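Local structure of probable ABC transporter extracellular-binding protein YckB (Bacillus subtilis, 2IEE) at residues A114-D119 with N195-P200; Q184-A189 with Q243-A248. The protein probably serves as the extracellular solute-binding component of an ABC transport system. All coordinates share one frame; numbering follows the deposited sequence.

Interaction 1. Residues A114-D119 with N195-P200; sequences AIVRKD and NITIHP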
loop_
_atom_site.group_PDB
_atom_site.type_symbol
_atom_site.label_atom_id
_atom_site.label_comp_id
_atom_site.label_asym_id
_atom_site.label_seq_id
_atom_site.Cartn_x
_atom_site.Cartn_y
_atom_site.Cartn_z
ATOM N N ALA A 114 10.551 -4.787 -9.538
ATOM C CA ALA A 114 11.185 -3.864 -10.461
ATOM C C ALA A 114 10.563 -3.940 -11.846
ATOM O O ALA A 114 10.271 -5.022 -12.352
ATOM C CB ALA A 114 12.678 -4.172 -10.560
ATOM N N ILE A 115 10.348 -2.783 -12.452
ATOM C CA ILE A 115 9.825 -2.738 -13.801
ATOM C C ILE A 115 11.034 -2.443 -14.675
ATOM O O ILE A 115 11.789 -1.507 -14.416
ATOM C CB ILE A 115 8.767 -1.640 -13.974
ATOM C CG1 ILE A 115 7.401 -2.183 -13.559
ATOM C CG2 ILE A 115 8.737 -1.158 -15.425
ATOM C CD1 ILE A 115 6.298 -1.141 -13.594
ATOM N N VAL A 116 11.224 -3.275 -15.690
ATOM C CA VAL A 116 12.342 -3.144 -16.615
ATOM C C VAL A 116 11.775 -3.290 -18.024
ATOM O O VAL A 116 10.567 -3.460 -18.180
ATOM C CB VAL A 116 13.391 -4.256 -16.357
ATOM C CG1 VAL A 116 14.000 -4.088 -14.965
ATOM C CG2 VAL A 116 12.733 -5.635 -16.463
ATOM N N ARG A 117 12.628 -3.212 -19.043
ATOM C CA ARG A 117 12.158 -3.368 -20.415
ATOM C C ARG A 117 11.696 -4.801 -20.667
ATOM O O ARG A 117 12.279 -5.749 -20.150
ATOM C CB ARG A 117 13.264 -3.007 -21.412
ATOM C CG ARG A 117 13.406 -1.512 -21.655
ATOM C CD ARG A 117 14.551 -1.221 -22.610
ATOM N NE ARG A 117 15.853 -1.379 -21.969
ATOM C CZ ARG A 117 16.316 -0.569 -21.016
ATOM N NH1 ARG A 117 15.578 0.452 -20.592
ATOM N NH2 ARG A 117 17.523 -0.766 -20.500
ATOM N N LYS A 118 10.641 -4.951 -21.464
ATOM C CA LYS A 118 10.115 -6.274 -21.782
ATOM C C LYS A 118 11.039 -7.045 -22.726
ATOM O O LYS A 118 11.184 -8.264 -22.595
ATOM C CB LYS A 118 8.723 -6.161 -22.420
ATOM C CG LYS A 118 8.082 -7.523 -22.739
ATOM C CD LYS A 118 6.763 -7.380 -23.489
ATOM C CE LYS A 118 5.716 -6.660 -22.649
ATOM N NZ LYS A 118 4.468 -6.416 -23.423
ATOM N N ASP A 119 11.673 -6.342 -23.664
ATOM C CA ASP A 119 12.550 -7.010 -24.626
ATOM C C ASP A 119 13.893 -7.517 -24.098
ATOM O O ASP A 119 14.337 -8.583 -24.508
ATOM C CB ASP A 119 12.782 -6.126 -25.858
ATOM C CG ASP A 119 13.433 -4.800 -25.526
ATOM O OD1 ASP A 119 13.729 -4.532 -24.341
ATOM O OD2 ASP A 119 13.652 -4.014 -26.469
ATOM N N ASN A 195 6.900 -1.169 -23.882
ATOM C CA ASN A 195 7.996 -2.111 -23.693
ATOM C C ASN A 195 8.471 -2.129 -22.245
ATOM O O ASN A 195 9.587 -1.717 -21.942
ATOM C CB ASN A 195 9.165 -1.780 -24.623
ATOM C CG ASN A 195 10.366 -2.686 -24.392
ATOM O OD1 ASN A 195 10.219 -3.879 -24.128
ATOM N ND2 ASN A 195 11.559 -2.123 -24.504
ATOM N N ILE A 196 7.602 -2.603 -21.358
ATOM C CA ILE A 196 7.908 -2.701 -19.938
ATOM C C ILE A 196 7.281 -3.974 -19.383
ATOM O O ILE A 196 6.342 -4.526 -19.955
ATOM C CB ILE A 196 7.327 -1.514 -19.125
ATOM C CG1 ILE A 196 5.798 -1.531 -19.207
ATOM C CG2 ILE A 196 7.894 -0.198 -19.634
ATOM C CD1 ILE A 196 5.116 -0.486 -18.335
ATOM N N THR A 197 7.805 -4.433 -18.259
ATOM C CA THR A 197 7.281 -5.621 -17.611
ATOM C C THR A 197 7.875 -5.649 -16.217
ATOM O O THR A 197 8.820 -4.918 -15.925
ATOM C CB THR A 197 7.700 -6.905 -18.357
ATOM O OG1 THR A 197 7.100 -8.045 -17.727
ATOM C CG2 THR A 197 9.218 -7.058 -18.328
ATOM N N ILE A 198 7.307 -6.477 -15.352
ATOM C CA ILE A 198 7.810 -6.619 -13.997
ATOM C C ILE A 198 8.859 -7.715 -14.087
ATOM O O ILE A 198 8.591 -8.780 -14.640
ATOM C CB ILE A 198 6.685 -7.040 -13.029
ATOM C CG1 ILE A 198 5.652 -5.909 -12.939
ATOM C CG2 ILE A 198 7.268 -7.381 -11.666
ATOM C CD1 ILE A 198 4.496 -6.163 -11.991
ATOM N N HIS A 199 10.059 -7.453 -13.583
ATOM C CA HIS A 199 11.119 -8.458 -13.644
ATOM C C HIS A 199 10.653 -9.718 -12.916
ATOM O O HIS A 199 10.213 -9.654 -11.775
ATOM C CB HIS A 199 12.408 -7.928 -13.014
ATOM C CG HIS A 199 13.608 -8.770 -13.309
ATOM N ND1 HIS A 199 13.779 -10.032 -12.785
ATOM C CD2 HIS A 199 14.681 -8.545 -14.103
ATOM C CE1 HIS A 199 14.906 -10.550 -13.243
ATOM N NE2 HIS A 199 15.473 -9.667 -14.045
ATOM N N PRO A 200 10.753 -10.883 -13.574
ATOM C CA PRO A 200 10.333 -12.164 -13.002
ATOM C C PRO A 200 11.094 -12.722 -11.805
ATOM O O PRO A 200 10.556 -13.556 -11.084
ATOM C CB PRO A 200 10.391 -13.110 -14.203
ATOM C CG PRO A 200 11.540 -12.558 -15.000
ATOM C CD PRO A 200 11.279 -11.063 -14.940
HETATM O O HOH W 1 10.820 -7.588 -10.008
#
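Ile115 and Ile198 form an antiparallel non-hydrogen-bonded pair, and Val116 with Thr197 the hydrogen-bonded pair beside it. Val116 N bonds to Thr197 O, and Thr197 N to Val116 O, both at 2.9 Å. His199 N reaches Ala114 O at 2.7 Å, almost straight at 170°. Ile115 CG1 meets Ile198 CG1 at 4.2 Å, on the face covered by helix 181-190. Val116 CG2, on the other face, lies obliquely to the His199 ring; His199 NE2 bonds to Ile124 O. The pairing joins neighbouring strands 108-116 and 197-214 in one lobe of a family 3 solute-binding protein. Past the end of strand 108-116, the contact passes to the Asn195 side chain. Its CG is anti to the backbone N (chi1 176°), bringing the amide to the 117-119 backbone. Asp119 N bonds to Asn195 OD1 at 2.9 Å, in the carbonyl plane on a lone pair. Asn195 ND2 gives a weak bond to Asp119 OD1, with carboxylate and amide planes 76° apart. With an alanine here, Asp119 N would probably lose this acceptor and its backbone be freer to move. Arg117 CG packs on Asn195 ND2, while its guanidinium bonds to Val169 O and forms salt bridges with Asp175 and Asp120.

Interaction 2. Residues Q184-A189 with Q243-A248; sequences QTLALA and QFFNKA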
loop_
_atom_site.group_PDB
_atom_site.type_symbol
_atom_site.label_atom_id
_atom_site.label_comp_id
_atom_site.label_asym_id
_atom_site.label_seq_id
_atom_site.Cartn_x
_atom_site.Cartn_y
_atom_site.Cartn_z
ATOM N N GLN A 184 2.856 -1.865 -9.406
ATOM C CA GLN A 184 3.483 -2.061 -10.704
ATOM C C GLN A 184 2.636 -2.930 -11.637
ATOM O O GLN A 184 2.703 -2.760 -12.847
ATOM C CB GLN A 184 4.899 -2.639 -10.542
ATOM C CG GLN A 184 5.804 -1.745 -9.685
ATOM C CD GLN A 184 7.291 -1.910 -9.972
ATOM O OE1 GLN A 184 7.837 -3.012 -9.912
ATOM N NE2 GLN A 184 7.954 -0.802 -10.272
ATOM N N THR A 185 1.840 -3.848 -11.092
ATOM C CA THR A 185 0.995 -4.679 -11.949
ATOM C C THR A 185 -0.049 -3.771 -12.596
ATOM O O THR A 185 -0.496 -4.011 -13.719
ATOM C CB THR A 185 0.244 -5.769 -11.171
ATOM O OG1 THR A 185 -0.676 -5.157 -10.261
ATOM C CG2 THR A 185 1.220 -6.653 -10.405
ATOM N N LEU A 186 -0.436 -2.724 -11.879
ATOM C CA LEU A 186 -1.415 -1.790 -12.405
ATOM C C LEU A 186 -0.778 -0.990 -13.526
ATOM O O LEU A 186 -1.450 -0.616 -14.483
ATOM C CB LEU A 186 -1.922 -0.858 -11.304
ATOM C CG LEU A 186 -2.795 -1.577 -10.272
ATOM C CD1 LEU A 186 -3.249 -0.598 -9.198
ATOM C CD2 LEU A 186 -4.001 -2.192 -10.974
ATOM N N ALA A 187 0.525 -0.739 -13.404
ATOM C CA ALA A 187 1.260 0.003 -14.423
ATOM C C ALA A 187 1.200 -0.769 -15.737
ATOM O O ALA A 187 0.895 -0.204 -16.789
ATOM C CB ALA A 187 2.709 0.196 -13.994
ATOM N N LEU A 188 1.500 -2.062 -15.665
ATOM C CA LEU A 188 1.474 -2.936 -16.837
ATOM C C LEU A 188 0.065 -3.018 -17.422
ATOM O O LEU A 188 -0.117 -2.942 -18.639
ATOM C CB LEU A 188 1.951 -4.344 -16.459
ATOM C CG LEU A 188 3.450 -4.660 -16.458
ATOM C CD1 LEU A 188 4.244 -3.541 -15.830
ATOM C CD2 LEU A 188 3.672 -5.956 -15.704
ATOM N N ALA A 189 -0.931 -3.166 -16.554
ATOM C CA ALA A 189 -2.313 -3.260 -17.004
ATOM C C ALA A 189 -2.751 -1.987 -17.715
ATOM O O ALA A 189 -3.544 -2.038 -18.651
ATOM C CB ALA A 189 -3.235 -3.536 -15.826
ATOM N N GLN A 243 -11.430 -5.434 -7.090
ATOM C CA GLN A 243 -11.996 -4.202 -7.608
ATOM C C GLN A 243 -10.959 -3.090 -7.731
ATOM O O GLN A 243 -10.933 -2.365 -8.722
ATOM C CB GLN A 243 -13.141 -3.726 -6.706
ATOM C CG GLN A 243 -13.584 -2.300 -7.002
ATOM C CD GLN A 243 -14.726 -1.830 -6.124
ATOM O OE1 GLN A 243 -15.234 -0.717 -6.292
ATOM N NE2 GLN A 243 -15.141 -2.675 -5.183
ATOM N N PHE A 244 -10.101 -2.960 -6.724
ATOM C CA PHE A 244 -9.091 -1.907 -6.714
ATOM C C PHE A 244 -7.722 -2.271 -7.255
ATOM O O PHE A 244 -6.949 -1.387 -7.627
ATOM C CB PHE A 244 -8.959 -1.349 -5.296
ATOM C CG PHE A 244 -10.143 -0.541 -4.876
ATOM C CD1 PHE A 244 -10.320 0.751 -5.357
ATOM C CD2 PHE A 244 -11.121 -1.091 -4.059
ATOM C CE1 PHE A 244 -11.455 1.481 -5.033
ATOM C CE2 PHE A 244 -12.259 -0.369 -3.731
ATOM C CZ PHE A 244 -12.424 0.922 -4.221
ATOM N N PHE A 245 -7.419 -3.562 -7.307
ATOM C CA PHE A 245 -6.130 -4.012 -7.808
ATOM C C PHE A 245 -6.222 -4.861 -9.083
ATOM O O PHE A 245 -5.488 -5.832 -9.255
ATOM C CB PHE A 245 -5.398 -4.777 -6.700
ATOM C CG PHE A 245 -4.861 -3.892 -5.606
ATOM C CD1 PHE A 245 -3.671 -3.187 -5.783
ATOM C CD2 PHE A 245 -5.550 -3.751 -4.400
ATOM C CE1 PHE A 245 -3.172 -2.353 -4.769
ATOM C CE2 PHE A 245 -5.064 -2.924 -3.384
ATOM C CZ PHE A 245 -3.867 -2.222 -3.572
ATOM N N ASN A 246 -7.136 -4.476 -9.969
ATOM C CA ASN A 246 -7.345 -5.141 -11.256
ATOM C C ASN A 246 -7.377 -6.674 -11.240
ATOM O O ASN A 246 -6.603 -7.338 -11.942
ATOM C CB ASN A 246 -6.293 -4.642 -12.261
ATOM C CG ASN A 246 -6.660 -4.956 -13.704
ATOM O OD1 ASN A 246 -7.814 -4.840 -14.105
ATOM N ND2 ASN A 246 -5.670 -5.340 -14.493
ATOM N N LYS A 247 -8.285 -7.215 -10.429
ATOM C CA LYS A 247 -8.516 -8.657 -10.284
ATOM C C LYS A 247 -7.522 -9.424 -9.406
ATOM O O LYS A 247 -7.681 -10.627 -9.183
ATOM C CB LYS A 247 -8.614 -9.318 -11.661
ATOM C CG LYS A 247 -9.571 -8.623 -12.638
ATOM C CD LYS A 247 -10.952 -8.367 -12.032
ATOM C CE LYS A 247 -11.907 -7.725 -13.039
ATOM N NZ LYS A 247 -11.329 -6.498 -13.666
ATOM N N ALA A 248 -6.505 -8.737 -8.900
ATOM C CA ALA A 248 -5.539 -9.389 -8.025
ATOM C C ALA A 248 -6.122 -9.389 -6.613
ATOM O O ALA A 248 -6.948 -8.533 -6.280
ATOM C CB ALA A 248 -4.228 -8.641 -8.049
HETATM O O HOH W 2 -3.145 -6.270 -10.522
#
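The turn that ends helix 236-244 meets the side of helix 181-190, and Leu186 supplies the larger share of the helix side. Its CD2 methyl lies 3.6 Å from Asn246 CB. The two side chains run past each other in opposite directions. The same methyl also rests near the Phe245 carbonyl carbon. The other methyl, Leu186 CD1, is 4.3 Å from Phe245 CD1 and approaches the ring obliquely. Leu186 CG stands anti to its own carbonyl carbon (chi1 -70°), and this sends the forked end across to the turn. One turn of helix further on, Ala189 CB touches Asn246 ND2 at 3.3 Å. Asn246 therefore meets the helix at two places, with CB against the leucine and its amide nitrogen against the alanine.

Phe245 is the first residue to leave helical geometry, and a type I' beta turn runs from Phe245 to Ala248. Ala248 N closes it with a bond to Phe245 O at 3.1 Å. Asn246 and Lys247 both have positive phi, as a type I' turn requires. In the two-lobed architecture of solute-binding proteins, helix 181-190 sits on one lobe, and helix 236-244 packs through Phe244 on helix 49-60 of the other.

No direct hydrogen bond joins the segments. One water bridges them instead, donating to Thr185 OG1 and to Phe245 O, each at 2.7 Å. Phe245 O thus takes both the turn bond and the water. Thr185 OG1 is also bonded to Tyr182 O, within its own helix. Pro33, from a loop, packs on both Leu186 and Phe245, so these two side chains share a neighbour beyond their own contact.

In the fold
Helix 181-190 connects the two contacts. Residues 184-189 face the 243-248 turn in interaction 2 and also pack against the strands of interaction 1. Ile198 CG1 lies 3.4 Å from Leu188 CD2, and Ile198 CD1 is 3.6 Å from Thr185 N. Gln184 reaches the neighbouring strand 108-116, where its OE1 bonds to Thr113 OG1. The centres of interactions 1 and 2 are about 15 Å apart. Interaction 1 is strand pairing within one lobe, whereas interaction 2 reaches from that lobe to the end of helix 236-244. In this family the ligand normally binds in the cleft between the lobes, and interaction 2 probably lies at that cleft.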